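Local structure of cell division GTPase FtsZ, diverged (Clostridium botulinum C, 3V3T) at residues Asn5-Ala10 with Cys89-Phe94; Asp21-Ile26 with Thr181-Phe186; Ala32-Thr37 with Lys46-Thr51. The protein belongs to the tubulin/FtsZ family as a diverged relative of the cell division protein FtsZ, pairing a GTPase domain with a TubZ-like C-terminal domain. The protein carries 1 engineered substitution. All blocks are in the same frame, centred on the assembly; numbering follows the deposited sequence.

From the N terminus, the chain enters the first strand of the sheet (5-10), passes through the helix carrying 21-26 and comes back as the strand of 32-37. Interaction 3 then closes the shortest loop, with 46-51 added beside 32-37. Interaction 1 closes a wider one when 89-94 pairs with 5-10, and this loop encloses interaction 3. Interaction 2, between 21-26 and 181-186, also encloses interaction 3 but crosses interaction 1, since 89-94 falls between its two segments. All three meet physically: Phe9 packs on Leu23 and Phe183, its carbonyl probably accepts from Leu33 N, and the carboxylate of Asp21 reaches the backbone of Lys46 and His47. The central sheet, helix 14-26 and helix 172-187 are thereby tied together.

Interaction 1. Residues Asn5-Ala10 with Cys89-Phe94; sequences NKIVFA and CDIVIF
Ile93 and Phe9 lie side by side and point the same way from two neighbouring parallel strands. Followed outward, the isoleucine makes contact almost along its whole length. Its CB sits 3.8 Å from Phe9 CD1. The CG2 branch, anti to the backbone N, comes within 4.0 Å of Phe9 CE1. CG1 leaves beside the backbone N (chi1 -54°) and carries CD1 past that ring atom toward Ile7, ending 4.1 Å from Ile7 CG2. Beyond the two strands, the same methyl reaches the ring of Phe183. Ile7 CG2 in turn lies over one face of the Phe9 ring, toward its rim.

On the other face of the sheet Val8 CG1 packs 3.8 Å from Val92 CG2, and Ala10 CB stands 3.6 Å from Phe94 CD1. Between the faces four backbone bonds join the segments: Ile91 N to Lys6 O, Val8 N to Ile91 O at 2.9 Å, Ile93 N to Val8 O and Ala10 N to Ile93 O. This buried pairing of the first and fourth strands, where the order 3-2-1-4 switches from one side of the first to the other, all staying parallel, is characteristic of Rossmann-like sheets, including that of the tubulin/FtsZ GTPase domain.

Interaction 2. Residues Asp21-Ile26 with Thr181-Phe186; sequences DTLLGI and TLFNDF
Leu23 and Ile26, three residues apart in the chain, meet Thr181, Phe183 and Asn184 through their methyl groups. Leu23 swings CG anti to its backbone N (chi1 173°), which carries the forked end across to the other helix. There the fork divides its work: CD2 lies 4.1 Å from Phe183 CD2, and CD1 lies 4.2 Å from Asn184 CB. Ile26 instead keeps CG1 beside the backbone N and stretches out fully at the next bond (chi2 178°). Its CD1 therefore reaches Thr181 OG1 at 3.5 Å, the two side chains crossing at about a right angle, while CG2 rests 3.8 Å from Asn184 ND2.

Thr181 OG1 and Asn184 OD1 are bonded elsewhere, the first to Lys177 O, one turn back, the second to Lys4 NZ and Tyr30 OH. Those two bonds to OD1 hold the amide.

The segment axes pass 9.9 Å apart at 48°, and side chains from both helices meet between them, Ala180 also touching Leu23 and Ile26. Such packing of the first helix of the GTPase domain against helix 172-187 is consistent with the tubulin/FtsZ fold, in which a core helix leads from that domain toward the C-terminal one.

Interaction 3. Residues Ala32-Thr37 with Lys46-Thr51; sequences ALFINT and KHAKHT
The Phe34 ring receives His50 O at its edge, close to the ring plane, and water 2 also lies in plane at its rim. Ala48 CB approaches obliquely, 3.6 Å from Phe34 CD2. The imidazole of His50 is approached in a comparable way: Ala32 O and water 1 sit at its edge in plane, while Lys49 CB, from its own segment, lies above one face, 3.5 Å from the plane and offset toward the rim. Outside the two segments, the imidazole also packs edge-to-face with the ring of Phe86.

The backbone brings the two segments together here. Phe34 N donates to His50 O over 2.9 Å. One residue further on, Thr51 CA lies 3.3 Å from Phe34 O in a CA-H...O contact, part of a single parallel bridge. Before that bridge the chains diverge and water takes over: water 2 donates to Ala32 O at 2.7 Å and accepts from His50 N at 3.1 Å. Water 1 accepts from Ala32 N at 3.1 Å and has a weak bond to His50 ND1. With CG beside its backbone N (chi1 -49°), the imidazole turns an edge to Ala32 O, while His50 CB meets Leu33 CD1 at 3.9 Å, the two side chains crossing at about a right angle.

Among its neighbours, strand 31-36 runs between strands 7-11 and 51-53, the latter an outermost strand within the chain. Helix 14-26 packs through Val20 and Leu24 on Ala32 and Phe34, and its Asp21 accepts from the backbone N of Lys46 and His47. Helix 75-85 meets Leu33, Ile35 and His50, and helix 39-43 adds Leu42 to the surroundings of Phe34.

Interaction 1. Residues Asn5-Ala10 with Cys89-Phe94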
loop_
_atom_site.group_PDB
_atom_site.type_symbol
_atom_site.label_atom_id
_atom_site.label_comp_id
_atom_site.label_asym_id
_atom_site.label_seq_id
_atom_site.Cartn_x
_atom_site.Cartn_y
_atom_site.Cartn_z
ATOM N N ASN A 5 12.624 5.091 -9.634
ATOM C CA ASN A 5 13.671 4.084 -9.856
ATOM C C ASN A 5 14.254 3.480 -8.585
ATOM O O ASN A 5 14.891 2.427 -8.633
ATOM C CB ASN A 5 14.830 4.673 -10.666
ATOM C CG ASN A 5 14.420 5.090 -12.055
ATOM O OD1 ASN A 5 13.534 4.485 -12.661
ATOM N ND2 ASN A 5 15.064 6.131 -12.574
ATOM N N LYS A 6 14.070 4.160 -7.457
ATOM C CA LYS A 6 14.619 3.693 -6.185
ATOM C C LYS A 6 13.641 2.770 -5.461
ATOM O O LYS A 6 13.914 2.292 -4.368
ATOM C CB LYS A 6 14.994 4.875 -5.286
ATOM C CG LYS A 6 16.241 5.641 -5.722
ATOM C CD LYS A 6 15.879 6.881 -6.532
ATOM C CE LYS A 6 17.107 7.750 -6.831
ATOM N NZ LYS A 6 16.758 9.034 -7.528
ATOM N N ILE A 7 12.496 2.527 -6.084
ATOM C CA ILE A 7 11.498 1.652 -5.519
ATOM C C ILE A 7 11.477 0.352 -6.281
ATOM O O ILE A 7 11.532 0.348 -7.518
ATOM C CB ILE A 7 10.095 2.265 -5.610
ATOM C CG1 ILE A 7 9.961 3.426 -4.628
ATOM C CG2 ILE A 7 9.036 1.210 -5.299
ATOM C CD1 ILE A 7 8.757 4.302 -4.888
ATOM N N VAL A 8 11.401 -0.754 -5.547
ATOM C CA VAL A 8 11.097 -2.043 -6.165
ATOM C C VAL A 8 9.897 -2.637 -5.473
ATOM O O VAL A 8 9.850 -2.697 -4.245
ATOM C CB VAL A 8 12.266 -3.043 -6.087
ATOM C CG1 VAL A 8 12.761 -3.181 -4.659
ATOM C CG2 VAL A 8 11.831 -4.399 -6.629
ATOM N N PHE A 9 8.914 -3.052 -6.266
ATOM C CA PHE A 9 7.738 -3.732 -5.744
ATOM C C PHE A 9 7.934 -5.241 -5.780
ATOM O O PHE A 9 8.470 -5.801 -6.748
ATOM C CB PHE A 9 6.493 -3.371 -6.562
ATOM C CG PHE A 9 6.003 -1.970 -6.332
ATOM C CD1 PHE A 9 5.214 -1.671 -5.233
ATOM C CD2 PHE A 9 6.329 -0.957 -7.208
ATOM C CE1 PHE A 9 4.772 -0.394 -5.005
ATOM C CE2 PHE A 9 5.876 0.330 -6.991
ATOM C CZ PHE A 9 5.098 0.610 -5.887
ATOM N N ALA A 10 7.482 -5.897 -4.727
ATOM C CA ALA A 10 7.447 -7.342 -4.713
ATOM C C ALA A 10 6.021 -7.800 -4.476
ATOM O O ALA A 10 5.653 -8.159 -3.357
ATOM C CB ALA A 10 8.370 -7.882 -3.643
ATOM N N CYS A 89 18.024 -0.374 -5.112
ATOM C CA CYS A 89 16.751 0.163 -4.627
ATOM C C CYS A 89 16.716 0.231 -3.102
ATOM O O CYS A 89 16.954 -0.771 -2.418
ATOM C CB CYS A 89 15.561 -0.665 -5.138
ATOM S SG CYS A 89 15.314 -0.622 -6.941
ATOM N N ASP A 90 16.412 1.415 -2.578
ATOM C CA ASP A 90 16.426 1.643 -1.139
ATOM C C ASP A 90 15.070 1.380 -0.493
ATOM O O ASP A 90 14.970 1.274 0.732
ATOM C CB ASP A 90 16.891 3.065 -0.823
ATOM C CG ASP A 90 18.371 3.256 -1.068
ATOM O OD1 ASP A 90 19.178 2.571 -0.398
ATOM O OD2 ASP A 90 18.728 4.094 -1.924
ATOM N N ILE A 91 14.037 1.274 -1.325
ATOM C CA ILE A 91 12.685 1.043 -0.854
ATOM C C ILE A 91 12.131 -0.220 -1.489
ATOM O O ILE A 91 12.124 -0.353 -2.716
ATOM C CB ILE A 91 11.747 2.224 -1.206
ATOM C CG1 ILE A 91 12.201 3.514 -0.519
ATOM C CG2 ILE A 91 10.333 1.913 -0.783
ATOM C CD1 ILE A 91 13.182 4.326 -1.316
ATOM N N VAL A 92 11.672 -1.145 -0.652
ATOM C CA VAL A 92 11.119 -2.403 -1.108
ATOM C C VAL A 92 9.674 -2.494 -0.598
ATOM O O VAL A 92 9.410 -2.398 0.606
ATOM C CB VAL A 92 11.955 -3.598 -0.585
ATOM C CG1 VAL A 92 11.431 -4.898 -1.117
ATOM C CG2 VAL A 92 13.416 -3.442 -0.975
ATOM N N ILE A 93 8.729 -2.645 -1.512
ATOM C CA ILE A 93 7.332 -2.638 -1.119
ATOM C C ILE A 93 6.656 -3.915 -1.550
ATOM O O ILE A 93 6.519 -4.191 -2.741
ATOM C CB ILE A 93 6.587 -1.399 -1.673
ATOM C CG1 ILE A 93 7.321 -0.109 -1.261
ATOM C CG2 ILE A 93 5.122 -1.370 -1.171
ATOM C CD1 ILE A 93 6.739 1.190 -1.933
ATOM N N PHE A 94 6.271 -4.719 -0.569
ATOM C CA PHE A 94 5.565 -5.950 -0.852
ATOM C C PHE A 94 4.097 -5.587 -1.018
ATOM O O PHE A 94 3.590 -4.655 -0.385
ATOM C CB PHE A 94 5.738 -6.941 0.302
ATOM C CG PHE A 94 7.139 -7.419 0.472
ATOM C CD1 PHE A 94 7.570 -8.570 -0.170
ATOM C CD2 PHE A 94 8.041 -6.706 1.252
ATOM C CE1 PHE A 94 8.880 -9.006 -0.034
ATOM C CE2 PHE A 94 9.340 -7.142 1.406
ATOM C CZ PHE A 94 9.763 -8.295 0.750
#

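Interaction 2. Residues Asp21-Ile26 with Thr181-Phe186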
loop_
_atom_site.group_PDB
_atom_site.type_symbol
_atom_site.label_atom_id
_atom_site.label_comp_id
_atom_site.label_asym_id
_atom_site.label_seq_id
_atom_site.Cartn_x
_atom_site.Cartn_y
_atom_site.Cartn_z
ATOM N N ASP A 21 1.016 -4.710 -11.729
ATOM C CA ASP A 21 0.857 -4.716 -13.176
ATOM C C ASP A 21 0.077 -3.479 -13.623
ATOM O O ASP A 21 0.412 -2.842 -14.619
ATOM C CB ASP A 21 0.105 -5.976 -13.594
ATOM C CG ASP A 21 0.292 -6.310 -15.052
ATOM O OD1 ASP A 21 1.347 -5.944 -15.610
ATOM O OD2 ASP A 21 -0.610 -6.954 -15.633
ATOM N N THR A 22 -0.975 -3.140 -12.884
ATOM C CA THR A 22 -1.764 -1.949 -13.203
ATOM C C THR A 22 -0.934 -0.680 -13.047
ATOM O O THR A 22 -0.926 0.177 -13.927
ATOM C CB THR A 22 -3.030 -1.853 -12.323
ATOM O OG1 THR A 22 -3.926 -2.907 -12.682
ATOM C CG2 THR A 22 -3.735 -0.512 -12.517
ATOM N N LEU A 23 -0.225 -0.563 -11.929
ATOM C CA LEU A 23 0.645 0.593 -11.718
ATOM C C LEU A 23 1.652 0.778 -12.860
ATOM O O LEU A 23 1.818 1.884 -13.384
ATOM C CB LEU A 23 1.364 0.498 -10.371
ATOM C CG LEU A 23 2.426 1.565 -10.089
ATOM C CD1 LEU A 23 1.868 2.977 -10.283
ATOM C CD2 LEU A 23 3.005 1.392 -8.679
ATOM N N LEU A 24 2.309 -0.306 -13.261
ATOM C CA LEU A 24 3.320 -0.217 -14.310
ATOM C C LEU A 24 2.718 0.208 -15.661
ATOM O O LEU A 24 3.410 0.783 -16.498
ATOM C CB LEU A 24 4.099 -1.534 -14.436
ATOM C CG LEU A 24 5.048 -1.876 -13.278
ATOM C CD1 LEU A 24 5.612 -3.288 -13.423
ATOM C CD2 LEU A 24 6.183 -0.859 -13.218
ATOM N N GLY A 25 1.433 -0.069 -15.861
ATOM C CA GLY A 25 0.738 0.341 -17.074
ATOM C C GLY A 25 0.518 1.847 -17.106
ATOM O O GLY A 25 0.376 2.441 -18.172
ATOM N N ILE A 26 0.502 2.468 -15.930
ATOM C CA ILE A 26 0.343 3.915 -15.818
ATOM C C ILE A 26 1.715 4.585 -15.902
ATOM O O ILE A 26 1.861 5.671 -16.462
ATOM C CB ILE A 26 -0.356 4.301 -14.480
ATOM C CG1 ILE A 26 -1.843 3.952 -14.533
ATOM C CG2 ILE A 26 -0.208 5.782 -14.192
ATOM C CD1 ILE A 26 -2.595 4.249 -13.236
ATOM N N THR A 181 -3.132 5.184 -9.553
ATOM C CA THR A 181 -3.189 6.606 -9.869
ATOM C C THR A 181 -2.749 7.444 -8.672
ATOM O O THR A 181 -1.929 8.359 -8.808
ATOM C CB THR A 181 -4.590 7.020 -10.354
ATOM O OG1 THR A 181 -4.909 6.272 -11.528
ATOM C CG2 THR A 181 -4.645 8.511 -10.691
ATOM N N LEU A 182 -3.267 7.124 -7.491
ATOM C CA LEU A 182 -2.947 7.926 -6.315
ATOM C C LEU A 182 -1.462 7.827 -5.986
ATOM O O LEU A 182 -0.813 8.818 -5.669
ATOM C CB LEU A 182 -3.793 7.511 -5.117
ATOM C CG LEU A 182 -5.283 7.846 -5.205
ATOM C CD1 LEU A 182 -6.026 7.206 -4.047
ATOM C CD2 LEU A 182 -5.486 9.348 -5.198
ATOM N N PHE A 183 -0.914 6.630 -6.071
ATOM C CA PHE A 183 0.486 6.459 -5.732
ATOM C C PHE A 183 1.401 7.161 -6.730
ATOM O O PHE A 183 2.349 7.844 -6.352
ATOM C CB PHE A 183 0.842 4.978 -5.649
ATOM C CG PHE A 183 2.200 4.738 -5.111
ATOM C CD1 PHE A 183 2.422 4.749 -3.742
ATOM C CD2 PHE A 183 3.266 4.499 -5.965
ATOM C CE1 PHE A 183 3.704 4.516 -3.233
ATOM C CE2 PHE A 183 4.531 4.267 -5.462
ATOM C CZ PHE A 183 4.744 4.277 -4.088
ATOM N N ASN A 184 1.120 6.984 -8.010
ATOM C CA ASN A 184 1.894 7.656 -9.033
ATOM C C ASN A 184 1.750 9.186 -8.964
ATOM O O ASN A 184 2.724 9.918 -9.165
ATOM C CB ASN A 184 1.537 7.114 -10.419
ATOM C CG ASN A 184 2.461 7.627 -11.491
ATOM O OD1 ASN A 184 3.664 7.341 -11.485
ATOM N ND2 ASN A 184 1.911 8.396 -12.422
ATOM N N ASP A 185 0.547 9.671 -8.663
ATOM C CA ASP A 185 0.348 11.113 -8.475
ATOM C C ASP A 185 1.184 11.597 -7.301
ATOM O O ASP A 185 1.818 12.646 -7.367
ATOM C CB ASP A 185 -1.121 11.442 -8.223
ATOM C CG ASP A 185 -1.958 11.336 -9.474
ATOM O OD1 ASP A 185 -1.378 11.264 -10.582
ATOM O OD2 ASP A 185 -3.195 11.325 -9.347
ATOM N N PHE A 186 1.184 10.808 -6.229
ATOM C CA PHE A 186 2.009 11.084 -5.061
ATOM C C PHE A 186 3.490 11.245 -5.454
ATOM O O PHE A 186 4.114 12.263 -5.160
ATOM C CB PHE A 186 1.761 9.985 -4.017
ATOM C CG PHE A 186 2.830 9.853 -2.986
ATOM C CD1 PHE A 186 3.440 10.963 -2.449
ATOM C CD2 PHE A 186 3.206 8.595 -2.533
ATOM C CE1 PHE A 186 4.419 10.820 -1.492
ATOM C CE2 PHE A 186 4.175 8.451 -1.572
ATOM C CZ PHE A 186 4.784 9.564 -1.050
#

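Interaction 3. Residues Ala32-Thr37 with Lys46-Thr51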
loop_
_atom_site.group_PDB
_atom_site.type_symbol
_atom_site.label_atom_id
_atom_site.label_comp_id
_atom_site.label_asym_id
_atom_site.label_seq_id
_atom_site.Cartn_x
_atom_site.Cartn_y
_atom_site.Cartn_z
ATOM N N ALA A 32 10.051 -3.962 -10.381
ATOM C CA ALA A 32 9.123 -4.954 -9.856
ATOM C C ALA A 32 9.636 -6.360 -10.099
ATOM O O ALA A 32 10.167 -6.660 -11.159
ATOM C CB ALA A 32 7.719 -4.785 -10.499
ATOM N N LEU A 33 9.463 -7.217 -9.101
ATOM C CA LEU A 33 9.700 -8.644 -9.237
ATOM C C LEU A 33 8.408 -9.332 -8.841
ATOM O O LEU A 33 8.041 -9.354 -7.663
ATOM C CB LEU A 33 10.820 -9.096 -8.302
ATOM C CG LEU A 33 11.081 -10.607 -8.331
ATOM C CD1 LEU A 33 11.672 -11.031 -9.670
ATOM C CD2 LEU A 33 12.010 -11.028 -7.203
ATOM N N PHE A 34 7.684 -9.865 -9.816
ATOM C CA PHE A 34 6.416 -10.509 -9.491
ATOM C C PHE A 34 6.663 -11.925 -8.998
ATOM O O PHE A 34 7.329 -12.716 -9.658
ATOM C CB PHE A 34 5.495 -10.528 -10.690
ATOM C CG PHE A 34 5.085 -9.160 -11.171
ATOM C CD1 PHE A 34 3.788 -8.706 -10.986
ATOM C CD2 PHE A 34 5.979 -8.355 -11.847
ATOM C CE1 PHE A 34 3.403 -7.470 -11.457
ATOM C CE2 PHE A 34 5.605 -7.123 -12.320
ATOM C CZ PHE A 34 4.313 -6.672 -12.120
ATOM N N ILE A 35 6.120 -12.235 -7.832
ATOM C CA ILE A 35 6.364 -13.516 -7.201
ATOM C C ILE A 35 5.050 -14.253 -7.071
ATOM O O ILE A 35 4.044 -13.666 -6.657
ATOM C CB ILE A 35 6.971 -13.306 -5.803
ATOM C CG1 ILE A 35 8.375 -12.704 -5.927
ATOM C CG2 ILE A 35 6.997 -14.603 -5.020
ATOM C CD1 ILE A 35 8.729 -11.719 -4.804
ATOM N N ASN A 36 5.046 -15.536 -7.425
ATOM C CA ASN A 36 3.805 -16.301 -7.401
ATOM C C ASN A 36 4.020 -17.820 -7.441
ATOM O O ASN A 36 4.996 -18.306 -8.011
ATOM C CB ASN A 36 2.918 -15.866 -8.578
ATOM C CG ASN A 36 1.425 -16.009 -8.289
ATOM O OD1 ASN A 36 0.997 -16.878 -7.526
ATOM N ND2 ASN A 36 0.627 -15.147 -8.906
ATOM N N THR A 37 3.097 -18.556 -6.830
ATOM C CA THR A 37 3.039 -20.006 -6.977
ATOM C C THR A 37 2.432 -20.399 -8.327
ATOM O O THR A 37 2.708 -21.473 -8.844
ATOM C CB THR A 37 2.231 -20.662 -5.839
ATOM O OG1 THR A 37 0.995 -19.957 -5.656
ATOM C CG2 THR A 37 3.012 -20.615 -4.539
ATOM N N LYS A 46 0.758 -8.332 -17.916
ATOM C CA LYS A 46 0.997 -7.558 -19.135
ATOM C C LYS A 46 2.361 -6.869 -19.146
ATOM O O LYS A 46 3.004 -6.794 -20.187
ATOM C CB LYS A 46 -0.092 -6.504 -19.341
ATOM C CG LYS A 46 -1.469 -7.066 -19.628
ATOM C CD LYS A 46 -2.419 -5.971 -20.107
ATOM C CE LYS A 46 -2.506 -4.826 -19.101
ATOM N NZ LYS A 46 -3.435 -3.739 -19.543
ATOM N N HIS A 47 2.803 -6.385 -17.987
ATOM C CA HIS A 47 3.957 -5.493 -17.914
ATOM C C HIS A 47 5.069 -6.004 -16.996
ATOM O O HIS A 47 5.784 -5.221 -16.363
ATOM C CB HIS A 47 3.504 -4.110 -17.423
ATOM C CG HIS A 47 2.344 -3.545 -18.181
ATOM N ND1 HIS A 47 2.364 -3.360 -19.548
ATOM C CD2 HIS A 47 1.131 -3.114 -17.763
ATOM C CE1 HIS A 47 1.211 -2.848 -19.938
ATOM N NE2 HIS A 47 0.446 -2.685 -18.873
ATOM N N ALA A 48 5.217 -7.312 -16.901
ATOM C CA ALA A 48 6.202 -7.863 -15.989
ATOM C C ALA A 48 7.536 -8.105 -16.690
ATOM O O ALA A 48 7.647 -8.982 -17.546
ATOM C CB ALA A 48 5.679 -9.153 -15.367
ATOM N N LYS A 49 8.547 -7.321 -16.329
ATOM C CA LYS A 49 9.894 -7.532 -16.851
ATOM C C LYS A 49 10.610 -8.629 -16.064
ATOM O O LYS A 49 11.480 -9.310 -16.600
ATOM C CB LYS A 49 10.722 -6.238 -16.816
ATOM C CG LYS A 49 10.320 -5.176 -17.843
ATOM C CD LYS A 49 11.530 -4.335 -18.265
ATOM C CE LYS A 49 11.130 -2.945 -18.750
ATOM N NZ LYS A 49 10.841 -2.035 -17.598
ATOM N N HIS A 50 10.247 -8.798 -14.792
ATOM C CA HIS A 50 10.888 -9.804 -13.947
ATOM C C HIS A 50 9.882 -10.592 -13.115
ATOM O O HIS A 50 9.053 -10.015 -12.420
ATOM C CB HIS A 50 11.917 -9.140 -13.038
ATOM C CG HIS A 50 12.840 -8.221 -13.768
ATOM N ND1 HIS A 50 12.662 -6.855 -13.793
ATOM C CD2 HIS A 50 13.932 -8.474 -14.529
ATOM C CE1 HIS A 50 13.613 -6.303 -14.529
ATOM N NE2 HIS A 50 14.394 -7.264 -14.987
ATOM N N THR A 51 9.965 -11.913 -13.193
ATOM C CA THR A 51 9.073 -12.790 -12.450
ATOM C C THR A 51 9.854 -13.868 -11.712
ATOM O O THR A 51 10.969 -14.228 -12.095
ATOM C CB THR A 51 8.065 -13.489 -13.382
ATOM O OG1 THR A 51 8.772 -14.257 -14.359
ATOM C CG2 THR A 51 7.210 -12.479 -14.093
HETATM O O HOH W 1 10.819 -4.050 -13.363
HETATM O O HOH W 2 8.831 -6.338 -13.445
#